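Local coordinates for prephenate dehydratase (Arthrobacter aurescens, PDB 3MWB), which binds L-phenylalanine at its ACT domain and probably catalyses the decarboxylation and dehydration of prephenate to phenylpyruvate in L-phenylalanine biosynthesis, at residues T91-A96 and C156-A161. Residues are numbered along the deposited sequence; the frame is centred on the assembly and turned at random.
Sequences TFVLVA and CAPLIA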
ATOM      1  N   THR A  91     -42.671   0.616  -3.695  1.00 28.04           N
ATOM      2  CA  THR A  91     -43.921  -0.036  -3.364  1.00 29.90           C
ATOM      3  C   THR A  91     -44.595  -0.427  -4.680  1.00 29.06           C
ATOM      4  O   THR A  91     -44.725   0.406  -5.577  1.00 28.82           O
ATOM      5  CB  THR A  91     -44.817   0.937  -2.569  1.00 30.94           C
ATOM      6  OG1 THR A  91     -44.173   1.247  -1.328  1.00 34.34           O
ATOM      7  CG2 THR A  91     -46.182   0.330  -2.275  1.00 32.83           C
ATOM      8  N   PHE A  92     -45.010  -1.679  -4.808  1.00 28.48           N
ATOM      9  CA  PHE A  92     -45.630  -2.115  -6.052  1.00 28.35           C
ATOM     10  C   PHE A  92     -47.136  -2.310  -5.872  1.00 28.90           C
ATOM     11  O   PHE A  92     -47.577  -2.860  -4.870  1.00 30.36           O
ATOM     12  CB  PHE A  92     -45.024  -3.424  -6.539  1.00 27.78           C
ATOM     13  CG  PHE A  92     -43.608  -3.316  -7.008  1.00 28.60           C
ATOM     14  CD1 PHE A  92     -43.305  -2.719  -8.237  1.00 28.32           C
ATOM     15  CD2 PHE A  92     -42.571  -3.854  -6.249  1.00 28.51           C
ATOM     16  CE1 PHE A  92     -41.977  -2.631  -8.682  1.00 28.46           C
ATOM     17  CE2 PHE A  92     -41.234  -3.783  -6.706  1.00 28.89           C
ATOM     18  CZ  PHE A  92     -40.948  -3.177  -7.916  1.00 25.73           C
ATOM     19  N   VAL A  93     -47.916  -1.870  -6.853  1.00 28.76           N
ATOM     20  CA  VAL A  93     -49.334  -2.169  -6.895  1.00 29.16           C
ATOM     21  C   VAL A  93     -49.652  -3.006  -8.134  1.00 29.26           C
ATOM     22  O   VAL A  93     -48.990  -2.880  -9.182  1.00 28.07           O
ATOM     23  CB  VAL A  93     -50.231  -0.902  -6.854  1.00 30.04           C
ATOM     24  CG1 VAL A  93     -50.031  -0.136  -5.545  1.00 31.27           C
ATOM     25  CG2 VAL A  93     -49.983  -0.005  -8.043  1.00 30.95           C
ATOM     26  N   LEU A  94     -50.667  -3.859  -7.993  1.00 29.34           N
ATOM     27  CA  LEU A  94     -51.218  -4.617  -9.103  1.00 30.43           C
ATOM     28  C   LEU A  94     -52.465  -3.899  -9.586  1.00 31.63           C
ATOM     29  O   LEU A  94     -53.376  -3.602  -8.800  1.00 32.36           O
ATOM     30  CB  LEU A  94     -51.553  -6.067  -8.690  1.00 30.90           C
ATOM     31  CG  LEU A  94     -52.151  -6.940  -9.817  1.00 32.28           C
ATOM     32  CD1 LEU A  94     -51.084  -7.377 -10.820  1.00 31.71           C
ATOM     33  CD2 LEU A  94     -52.881  -8.147  -9.244  1.00 32.91           C
ATOM     34  N   VAL A  95     -52.510  -3.640 -10.886  1.00 31.85           N
ATOM     35  CA  VAL A  95     -53.461  -2.701 -11.443  1.00 33.57           C
ATOM     36  C   VAL A  95     -54.225  -3.349 -12.609  1.00 35.07           C
ATOM     37  O   VAL A  95     -53.687  -4.203 -13.316  1.00 35.05           O
ATOM     38  CB  VAL A  95     -52.715  -1.363 -11.807  1.00 33.43           C
ATOM     39  CG1 VAL A  95     -52.403  -1.235 -13.294  1.00 33.64           C
ATOM     40  CG2 VAL A  95     -53.451  -0.165 -11.290  1.00 33.87           C
ATOM     41  N   ALA A  96     -55.493  -2.979 -12.765  1.00 37.40           N
ATOM     42  CA  ALA A  96     -56.349  -3.498 -13.848  1.00 39.19           C
ATOM     43  C   ALA A  96     -57.523  -2.558 -14.099  1.00 41.50           C
ATOM     44  O   ALA A  96     -57.789  -1.662 -13.294  1.00 42.16           O
ATOM     45  CB  ALA A  96     -56.846  -4.904 -13.518  1.00 39.71           C
ATOM     46  N   CYS A 156     -47.075  -1.690 -11.245  1.00 30.00           N
ATOM     47  CA  CYS A 156     -46.612  -0.334 -11.428  1.00 31.64           C
ATOM     48  C   CYS A 156     -46.510   0.400 -10.089  1.00 32.08           C
ATOM     49  O   CYS A 156     -46.723  -0.201  -9.032  1.00 31.27           O
ATOM     50  CB  CYS A 156     -47.583   0.392 -12.356  1.00 32.25           C
ATOM     51  SG  CYS A 156     -49.255   0.421 -11.699  0.92 32.92           S
ATOM     52  N   ALA A 157     -46.202   1.694 -10.162  1.00 33.85           N
ATOM     53  CA  ALA A 157     -46.134   2.587  -8.999  1.00 35.34           C
ATOM     54  C   ALA A 157     -47.514   3.028  -8.508  1.00 35.86           C
ATOM     55  O   ALA A 157     -48.469   3.091  -9.293  1.00 36.33           O
ATOM     56  CB  ALA A 157     -45.268   3.830  -9.330  1.00 37.32           C
ATOM     57  N   PRO A 158     -47.637   3.320  -7.200  1.00 36.56           N
ATOM     58  CA  PRO A 158     -48.870   3.945  -6.725  1.00 37.92           C
ATOM     59  C   PRO A 158     -49.184   5.263  -7.448  1.00 40.01           C
ATOM     60  O   PRO A 158     -50.356   5.582  -7.637  1.00 40.58           O
ATOM     61  CB  PRO A 158     -48.587   4.190  -5.236  1.00 38.97           C
ATOM     62  CG  PRO A 158     -47.667   3.083  -4.869  1.00 37.11           C
ATOM     63  CD  PRO A 158     -46.768   2.917  -6.078  1.00 36.19           C
ATOM     64  N   LEU A 159     -48.147   6.000  -7.864  1.00 41.38           N
ATOM     65  CA  LEU A 159     -48.325   7.268  -8.581  1.00 44.12           C
ATOM     66  C   LEU A 159     -49.324   7.147  -9.735  1.00 43.79           C
ATOM     67  O   LEU A 159     -50.326   7.863  -9.765  1.00 45.49           O
ATOM     68  CB  LEU A 159     -46.985   7.830  -9.100  1.00 45.72           C
ATOM     69  CG  LEU A 159     -47.064   9.072 -10.018  1.00 49.50           C
ATOM     70  CD1 LEU A 159     -47.811  10.239  -9.351  1.00 52.10           C
ATOM     71  CD2 LEU A 159     -45.687   9.538 -10.504  1.00 51.97           C
ATOM     72  N   ILE A 160     -49.051   6.238 -10.669  1.00 41.85           N
ATOM     73  CA  ILE A 160     -49.847   6.149 -11.891  1.00 42.35           C
ATOM     74  C   ILE A 160     -51.269   5.615 -11.640  1.00 42.02           C
ATOM     75  O   ILE A 160     -52.222   5.991 -12.351  1.00 43.33           O
ATOM     76  CB  ILE A 160     -49.087   5.413 -13.042  1.00 42.08           C
ATOM     77  CG1 ILE A 160     -49.730   5.733 -14.401  1.00 44.04           C
ATOM     78  CG2 ILE A 160     -48.959   3.909 -12.764  1.00 37.82           C
ATOM     79  CD1 ILE A 160     -48.770   5.730 -15.561  1.00 46.08           C
ATOM     80  N   ALA A 161     -51.416   4.770 -10.619  1.00 39.90           N
ATOM     81  CA  ALA A 161     -52.732   4.320 -10.211  1.00 40.13           C
ATOM     82  C   ALA A 161     -53.556   5.508  -9.700  1.00 42.96           C
ATOM     83  O   ALA A 161     -54.697   5.673 -10.113  1.00 44.68           O
ATOM     84  CB  ALA A 161     -52.646   3.226  -9.168  1.00 38.31           C
TER
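Cys156 and Val93 face each other as an antiparallel hydrogen-bonded pair, and they illustrate how a sheet can hand over to a helix that then packs back on it. N of Val93 reaches O of Cys156 at 3.0 Å in an almost perfectly straight bond (179°), and N of Cys156 returns to O of Val93 at 3.1 Å. Both side chains rise on the same face of the sheet. With chi1 at 59°, SG of Cys156 is held between its own backbone nitrogen and carbonyl carbon, and there it meets CG2 of Val93 at 3.8 Å and CB of Val95 at 3.9 Å, so that one sulfur borders both valines.

At Ala157, the N-cap of helix 158-163, the chain leaves the strand, and the Ala157 O lies 3.7 Å from Val93 CG2. The setting is the second lobe of a dehydratase region of the periplasmic-binding-protein type, where strand 93-96 runs between 153-156 and 168-171, antiparallel to both. The side chain of Phe92 sets off away from 156-161, and its ring meets that of Phe18.

Pro158 opens the helix with its ring against the start of the other segment. Its CG touches CG1 of Val93 and CG2 of Thr91, the threonine side chain crossing it at about a right angle. CD of Pro158 sits 3.3 Å from O of Thr91, a buried carbonyl oxygen with no hydrogen-bonding partner in the model.

One turn on, Ala161 directs its methyl back at the strand: CB of Ala161 lies 4.1 Å from CG2 of Val95 and slightly farther from CG2 of Val93, while Val169 of the next strand touches it too. Ala161 belongs to a magnesium site with Gln164 and Leu167, not occupied in this chain, and the Val95 side chain comes within about 4 Å of that of Leu167.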